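Local coordinates for protein spectinomycin phosphotransferase (Legionella pneumophila serogroup 1, PDB 3I0O) that probably transfers a phosphate group from a nucleotide to an aminocyclitol antibiotic such as spectinomycin, and binds ADP and magnesium, at residues Ser64-Leu69 with Ile78-Thr83; His58-Leu63 with Lys87-Leu92. One frame throughout, in Å; residues are numbered along the deposited sequence.

Interaction 1 of 2, residues Ser64-Leu69 with Ile78-Thr83; sequences SIIRLL and IFPIHT. With ADP (adenosine-5'-diphosphate), chain B.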
loop_
_atom_site.group_PDB
_atom_site.type_symbol
_atom_site.label_atom_id
_atom_site.label_comp_id
_atom_site.label_asym_id
_atom_site.label_seq_id
_atom_site.Cartn_x
_atom_site.Cartn_y
_atom_site.Cartn_z
ATOM N N SER A 64 1.643 13.722 9.153
ATOM C CA SER A 64 2.119 15.007 8.693
ATOM C C SER A 64 1.648 15.217 7.250
ATOM O O SER A 64 1.224 16.315 6.867
ATOM C CB SER A 64 3.643 15.021 8.783
ATOM O OG SER A 64 4.195 16.215 8.281
ATOM N N ILE A 65 1.697 14.149 6.460
ATOM C CA ILE A 65 1.282 14.221 5.070
ATOM C C ILE A 65 -0.225 14.382 4.855
ATOM O O ILE A 65 -0.633 15.127 3.967
ATOM C CB ILE A 65 1.808 13.000 4.271
ATOM C CG1 ILE A 65 3.331 13.072 4.198
ATOM C CG2 ILE A 65 1.268 13.011 2.849
ATOM C CD1 ILE A 65 3.826 14.352 3.580
ATOM N N ILE A 66 -1.065 13.711 5.640
ATOM C CA ILE A 66 -2.500 13.896 5.428
ATOM C C ILE A 66 -2.888 15.264 5.996
ATOM O O ILE A 66 -3.877 15.864 5.593
ATOM C CB ILE A 66 -3.371 12.801 6.099
ATOM C CG1 ILE A 66 -3.440 13.034 7.597
ATOM C CG2 ILE A 66 -2.815 11.414 5.800
ATOM C CD1 ILE A 66 -4.487 12.194 8.244
ATOM N N ARG A 67 -2.091 15.755 6.932
ATOM C CA ARG A 67 -2.337 17.061 7.520
ATOM C C ARG A 67 -2.107 18.082 6.393
ATOM O O ARG A 67 -2.867 19.036 6.228
ATOM C CB ARG A 67 -1.365 17.269 8.681
ATOM C CG ARG A 67 -1.594 18.491 9.516
ATOM C CD ARG A 67 -1.637 18.150 11.009
ATOM N NE ARG A 67 -0.570 17.253 11.451
ATOM C CZ ARG A 67 0.732 17.468 11.281
ATOM N NH1 ARG A 67 1.161 18.562 10.664
ATOM N NH2 ARG A 67 1.606 16.582 11.743
ATOM N N LEU A 68 -1.073 17.840 5.595
ATOM C CA LEU A 68 -0.742 18.705 4.471
ATOM C C LEU A 68 -1.791 18.577 3.360
ATOM O O LEU A 68 -2.124 19.561 2.682
ATOM C CB LEU A 68 0.643 18.335 3.941
ATOM C CG LEU A 68 1.170 18.936 2.635
ATOM C CD1 LEU A 68 1.181 20.460 2.698
ATOM C CD2 LEU A 68 2.573 18.404 2.400
ATOM N N LEU A 69 -2.314 17.364 3.177
ATOM C CA LEU A 69 -3.330 17.115 2.161
ATOM C C LEU A 69 -4.665 17.729 2.579
ATOM O O LEU A 69 -5.384 18.280 1.750
ATOM C CB LEU A 69 -3.504 15.610 1.932
ATOM C CG LEU A 69 -2.289 14.861 1.390
ATOM C CD1 LEU A 69 -2.551 13.349 1.400
ATOM C CD2 LEU A 69 -1.970 15.382 -0.019
ATOM N N ILE A 78 -9.263 10.171 4.867
ATOM C CA ILE A 78 -9.973 10.075 6.129
ATOM C C ILE A 78 -9.180 10.797 7.203
ATOM O O ILE A 78 -8.155 10.301 7.664
ATOM C CB ILE A 78 -10.179 8.601 6.536
ATOM C CG1 ILE A 78 -10.737 7.809 5.338
ATOM C CG2 ILE A 78 -11.121 8.524 7.722
ATOM C CD1 ILE A 78 -10.940 6.326 5.589
ATOM N N PHE A 79 -9.650 11.976 7.599
ATOM C CA PHE A 79 -8.952 12.755 8.620
ATOM C C PHE A 79 -9.174 12.165 10.013
ATOM O O PHE A 79 -10.303 11.897 10.419
ATOM C CB PHE A 79 -9.407 14.222 8.597
ATOM C CG PHE A 79 -8.421 15.168 9.243
ATOM C CD1 PHE A 79 -7.226 15.489 8.600
ATOM C CD2 PHE A 79 -8.674 15.715 10.502
ATOM C CE1 PHE A 79 -6.293 16.341 9.196
ATOM C CE2 PHE A 79 -7.742 16.572 11.112
ATOM C CZ PHE A 79 -6.546 16.885 10.453
ATOM N N PRO A 80 -8.087 11.969 10.768
ATOM C CA PRO A 80 -8.161 11.407 12.120
ATOM C C PRO A 80 -9.005 12.255 13.071
ATOM O O PRO A 80 -9.268 13.426 12.820
ATOM C CB PRO A 80 -6.694 11.358 12.571
ATOM C CG PRO A 80 -5.914 11.377 11.289
ATOM C CD PRO A 80 -6.704 12.336 10.428
ATOM N N ILE A 81 -9.418 11.640 14.166
ATOM C CA ILE A 81 -10.198 12.309 15.185
ATOM C C ILE A 81 -9.230 12.862 16.234
ATOM O O ILE A 81 -8.278 12.186 16.619
ATOM C CB ILE A 81 -11.171 11.311 15.807
ATOM C CG1 ILE A 81 -12.242 10.979 14.770
ATOM C CG2 ILE A 81 -11.794 11.877 17.069
ATOM C CD1 ILE A 81 -12.884 9.678 14.998
ATOM N N HIS A 82 -9.475 14.094 16.675
ATOM C CA HIS A 82 -8.629 14.767 17.664
ATOM C C HIS A 82 -8.760 14.246 19.090
ATOM O O HIS A 82 -9.859 13.909 19.543
ATOM C CB HIS A 82 -8.925 16.275 17.708
ATOM C CG HIS A 82 -8.592 17.008 16.448
ATOM N ND1 HIS A 82 -9.464 17.099 15.386
ATOM C CD2 HIS A 82 -7.474 17.674 16.077
ATOM C CE1 HIS A 82 -8.897 17.791 14.413
ATOM N NE2 HIS A 82 -7.689 18.151 14.808
ATOM N N THR A 83 -7.633 14.197 19.797
ATOM C CA THR A 83 -7.633 13.784 21.195
ATOM C C THR A 83 -8.037 15.044 21.970
ATOM O O THR A 83 -8.119 16.137 21.398
ATOM C CB THR A 83 -6.229 13.339 21.679
ATOM O OG1 THR A 83 -5.323 14.441 21.592
ATOM C CG2 THR A 83 -5.694 12.189 20.832
HETATM P PB ADP B . -2.869 -1.783 6.100
HETATM O O1B ADP B . -1.705 -0.944 5.736
HETATM O O2B ADP B . -2.751 -2.753 7.212
HETATM O O3B ADP B . -3.353 -2.583 4.779
HETATM P PA ADP B . -4.969 0.057 5.358
HETATM O O1A ADP B . -4.897 1.475 5.768
HETATM O O2A ADP B . -4.582 -0.315 3.980
HETATM O O3A ADP B . -4.117 -0.810 6.435
HETATM O "O5'" ADP B . -6.472 -0.477 5.622
HETATM C "C5'" ADP B . -6.808 -1.867 5.415
HETATM C "C4'" ADP B . -8.327 -2.088 5.453
HETATM O "O4'" ADP B . -8.900 -1.566 6.664
HETATM C "C3'" ADP B . -9.112 -1.377 4.337
HETATM O "O3'" ADP B . -9.298 -2.278 3.233
HETATM C "C2'" ADP B . -10.467 -1.134 5.019
HETATM O "O2'" ADP B . -11.279 -2.320 4.902
HETATM C "C1'" ADP B . -10.160 -0.890 6.510
HETATM N N9 ADP B . -10.187 0.554 6.915
HETATM C C8 ADP B . -9.165 1.479 6.884
HETATM N N7 ADP B . -9.503 2.664 7.300
HETATM C C5 ADP B . -10.845 2.533 7.636
HETATM C C6 ADP B . -11.830 3.453 8.159
HETATM N N6 ADP B . -11.557 4.726 8.428
HETATM N N1 ADP B . -13.096 2.981 8.380
HETATM C C2 ADP B . -13.375 1.690 8.108
HETATM N N3 ADP B . -12.547 0.749 7.623
HETATM C C4 ADP B . -11.280 1.246 7.408
#

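Interaction 2 of 2, residues His58-Leu63 with Lys87-Leu92; sequences HDEINL and KLFQQL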
loop_
_atom_site.group_PDB
_atom_site.type_symbol
_atom_site.label_atom_id
_atom_site.label_comp_id
_atom_site.label_asym_id
_atom_site.label_seq_id
_atom_site.Cartn_x
_atom_site.Cartn_y
_atom_site.Cartn_z
ATOM N N HIS A 58 7.390 6.124 11.642
ATOM C CA HIS A 58 7.035 7.195 10.720
ATOM C C HIS A 58 5.597 7.675 10.835
ATOM O O HIS A 58 5.165 8.520 10.058
ATOM C CB HIS A 58 7.288 6.743 9.283
ATOM C CG HIS A 58 8.711 6.379 9.010
ATOM N ND1 HIS A 58 9.730 7.308 9.012
ATOM C CD2 HIS A 58 9.292 5.183 8.754
ATOM C CE1 HIS A 58 10.878 6.700 8.771
ATOM N NE2 HIS A 58 10.641 5.411 8.611
ATOM N N ASP A 59 4.850 7.146 11.797
ATOM C CA ASP A 59 3.458 7.552 11.948
ATOM C C ASP A 59 3.265 9.057 12.075
ATOM O O ASP A 59 2.284 9.603 11.570
ATOM C CB ASP A 59 2.820 6.836 13.137
ATOM C CG ASP A 59 2.614 5.361 12.870
ATOM O OD1 ASP A 59 2.020 5.033 11.818
ATOM O OD2 ASP A 59 3.043 4.533 13.701
ATOM N N GLU A 60 4.200 9.732 12.735
ATOM C CA GLU A 60 4.087 11.173 12.888
ATOM C C GLU A 60 4.372 11.921 11.591
ATOM O O GLU A 60 3.735 12.938 11.310
ATOM C CB GLU A 60 4.997 11.666 14.015
ATOM C CG GLU A 60 4.441 11.326 15.388
ATOM C CD GLU A 60 5.207 11.977 16.520
ATOM O OE1 GLU A 60 5.400 13.212 16.479
ATOM O OE2 GLU A 60 5.604 11.250 17.457
ATOM N N ILE A 61 5.309 11.422 10.791
ATOM C CA ILE A 61 5.606 12.077 9.524
ATOM C C ILE A 61 4.511 11.774 8.490
ATOM O O ILE A 61 4.259 12.576 7.589
ATOM C CB ILE A 61 6.979 11.646 8.956
ATOM C CG1 ILE A 61 7.242 12.395 7.649
ATOM C CG2 ILE A 61 7.023 10.141 8.742
ATOM C CD1 ILE A 61 8.335 11.797 6.806
ATOM N N ASN A 62 3.861 10.620 8.616
ATOM C CA ASN A 62 2.786 10.269 7.699
ATOM C C ASN A 62 1.515 11.043 8.037
ATOM O O ASN A 62 0.780 11.443 7.143
ATOM C CB ASN A 62 2.520 8.772 7.737
ATOM C CG ASN A 62 3.710 7.968 7.270
ATOM O OD1 ASN A 62 4.425 8.381 6.353
ATOM N ND2 ASN A 62 3.931 6.807 7.887
ATOM N N LEU A 63 1.249 11.248 9.326
ATOM C CA LEU A 63 0.081 12.021 9.737
ATOM C C LEU A 63 0.357 13.426 9.252
ATOM O O LEU A 63 -0.549 14.209 8.982
ATOM C CB LEU A 63 -0.068 12.044 11.258
ATOM C CG LEU A 63 -0.563 10.766 11.926
ATOM C CD1 LEU A 63 -0.792 11.033 13.392
ATOM C CD2 LEU A 63 -1.849 10.314 11.274
ATOM N N LYS A 87 -4.559 16.700 19.536
ATOM C CA LYS A 87 -3.583 15.961 18.732
ATOM C C LYS A 87 -4.295 14.919 17.849
ATOM O O LYS A 87 -5.403 14.463 18.169
ATOM C CB LYS A 87 -2.559 15.255 19.631
ATOM C CG LYS A 87 -1.673 16.186 20.466
ATOM C CD LYS A 87 -0.830 17.125 19.604
ATOM N N LEU A 88 -3.658 14.551 16.737
ATOM C CA LEU A 88 -4.233 13.570 15.814
ATOM C C LEU A 88 -3.926 12.124 16.222
ATOM O O LEU A 88 -4.279 11.172 15.513
ATOM C CB LEU A 88 -3.738 13.829 14.386
ATOM C CG LEU A 88 -4.143 15.153 13.734
ATOM C CD1 LEU A 88 -3.649 15.201 12.295
ATOM C CD2 LEU A 88 -5.656 15.300 13.782
ATOM N N PHE A 89 -3.264 11.968 17.365
ATOM C CA PHE A 89 -2.921 10.649 17.878
ATOM C C PHE A 89 -2.574 10.726 19.365
ATOM O O PHE A 89 -2.061 11.737 19.832
ATOM C CB PHE A 89 -1.744 10.063 17.083
ATOM C CG PHE A 89 -0.427 10.757 17.323
ATOM C CD1 PHE A 89 0.326 10.483 18.461
ATOM C CD2 PHE A 89 0.068 11.678 16.400
ATOM C CE1 PHE A 89 1.553 11.114 18.681
ATOM C CE2 PHE A 89 1.299 12.318 16.606
ATOM C CZ PHE A 89 2.041 12.034 17.750
ATOM N N GLN A 90 -2.860 9.664 20.112
ATOM C CA GLN A 90 -2.549 9.641 21.535
ATOM C C GLN A 90 -1.378 8.709 21.814
ATOM O O GLN A 90 -1.486 7.500 21.614
ATOM C CB GLN A 90 -3.755 9.173 22.339
ATOM C CG GLN A 90 -3.530 9.247 23.832
ATOM C CD GLN A 90 -3.298 10.670 24.307
ATOM O OE1 GLN A 90 -4.168 11.535 24.176
ATOM N NE2 GLN A 90 -2.120 10.922 24.858
ATOM N N GLN A 91 -0.261 9.274 22.271
ATOM C CA GLN A 91 0.936 8.488 22.578
ATOM C C GLN A 91 0.745 7.743 23.907
ATOM O O GLN A 91 0.582 8.367 24.963
ATOM C CB GLN A 91 2.162 9.406 22.663
ATOM C CG GLN A 91 3.484 8.664 22.788
ATOM C CD GLN A 91 3.867 7.926 21.516
ATOM O OE1 GLN A 91 4.233 8.542 20.508
ATOM N NE2 GLN A 91 3.783 6.597 21.554
ATOM N N LEU A 92 0.761 6.412 23.848
ATOM C CA LEU A 92 0.570 5.591 25.038
ATOM C C LEU A 92 1.864 4.927 25.511
ATOM O O LEU A 92 2.906 5.031 24.855
ATOM C CB LEU A 92 -0.499 4.530 24.768
#

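Interaction 1 of 2, residues Ser64-Leu69 with Ile78-Thr83
Ile66, Phe79 and Pro80 pack where helix 59-71 of the kinase-like N-terminal lobe meets the loop leading towards strand 90-91. In Ile66, CB faces the loop but is too far back to touch it, and CG2 branches off beside the backbone N. The other branch, CG1, lies between the backbone N and the carbonyl carbon (chi1 75°) and carries CD1 straight out to the loop. This methyl makes the contact: it lies 4.3 Å from Phe79 CD1, approaching that ring obliquely, and 4.2 Å from Ile78 O. The same methyl also abuts the Pro80 ring, with Ile66 CD1 3.5 Å from Pro80 CG; the still shorter approach to Pro80 CD is doubtful. Phe79 turns its edge to the next helix residue: Arg67 CA lies near the ring plane, 4.4 Å from Phe79 CE1. Pro80 CD rests over one face of the same ring, offset toward the rim, and His70, further along the helix, brings a second ring against it. Ile78 turns the other way, away from the helix and toward the nucleotide, joining Pro101 and Ile103 of the adenine site. Its CD1 reaches the amino end of the base, with Ile78 CD1 3.3 Å from ADP N6.

Interaction 2 of 2, residues His58-Leu63 with Lys87-Leu92
Phe89 and Leu63 are brought together by their first torsions: chi1 of 70° sets Phe89 CG between its backbone N and carbonyl carbon, while Leu63 CG stands anti to its own carbonyl carbon (chi1 -74°) and points CD1 at the ring. The contact belongs to the kinase-like N-terminal lobe, where helix 59-71 packs beside an edge strand, residues 90-91, of the five-stranded antiparallel sheet, and the turn before it. Leu63 CD1 comes up obliquely to the aromatic residue, 3.9 Å from Phe89 CB and 4.0 Å from Phe89 CG; the still shorter approach of this methyl to Phe89 CD2 is doubtful. The same methyl touches the preceding residue, with Leu63 CD1 4.2 Å from Leu88 CB, so one leucine branch spans two successive residues of the turn. One helical turn earlier, Glu60 reaches out with an extended chain and crosses the aromatic side chain at about a right angle. Its aliphatic part does much of the touching: Glu60 CG is 3.4 Å from Phe89 CZ and 3.5 Å from Phe89 CE2. The carboxylate follows obliquely, its plane turned 41° from the ring plane. Lys96, on the adjacent strand 96-101, forms a cation-pi contact with Phe89 and also touches Glu60, which probably eases the placing of a carboxylate beside an aromatic ring. Ile98 of that strand packs on Phe89 as well. At the exposed end the segments barely meet: the oxygens Glu60 OE2 and Gln91 OE1 are 4.3 Å apart and form no bond.

After the first three strands of the N-terminal sheet the chain enters helix 59-71; residues 58-63 lead into and form its opening turn, and 64-69 the next. Interaction 1 closes the shorter loop, when residues 78-83 fold back along the helix on their way past the nucleotide. Interaction 2 closes the longer one a few residues later, as 87-92 leads into the edge strand. The two are therefore concentric, without crossing: later residues of the chain meet earlier turns of the same helix. They also touch directly, Phe79 CE2 lying 3.6 Å from Leu88 CD2. Together they tie one helix to the adenine-side loop and to the sheet edge.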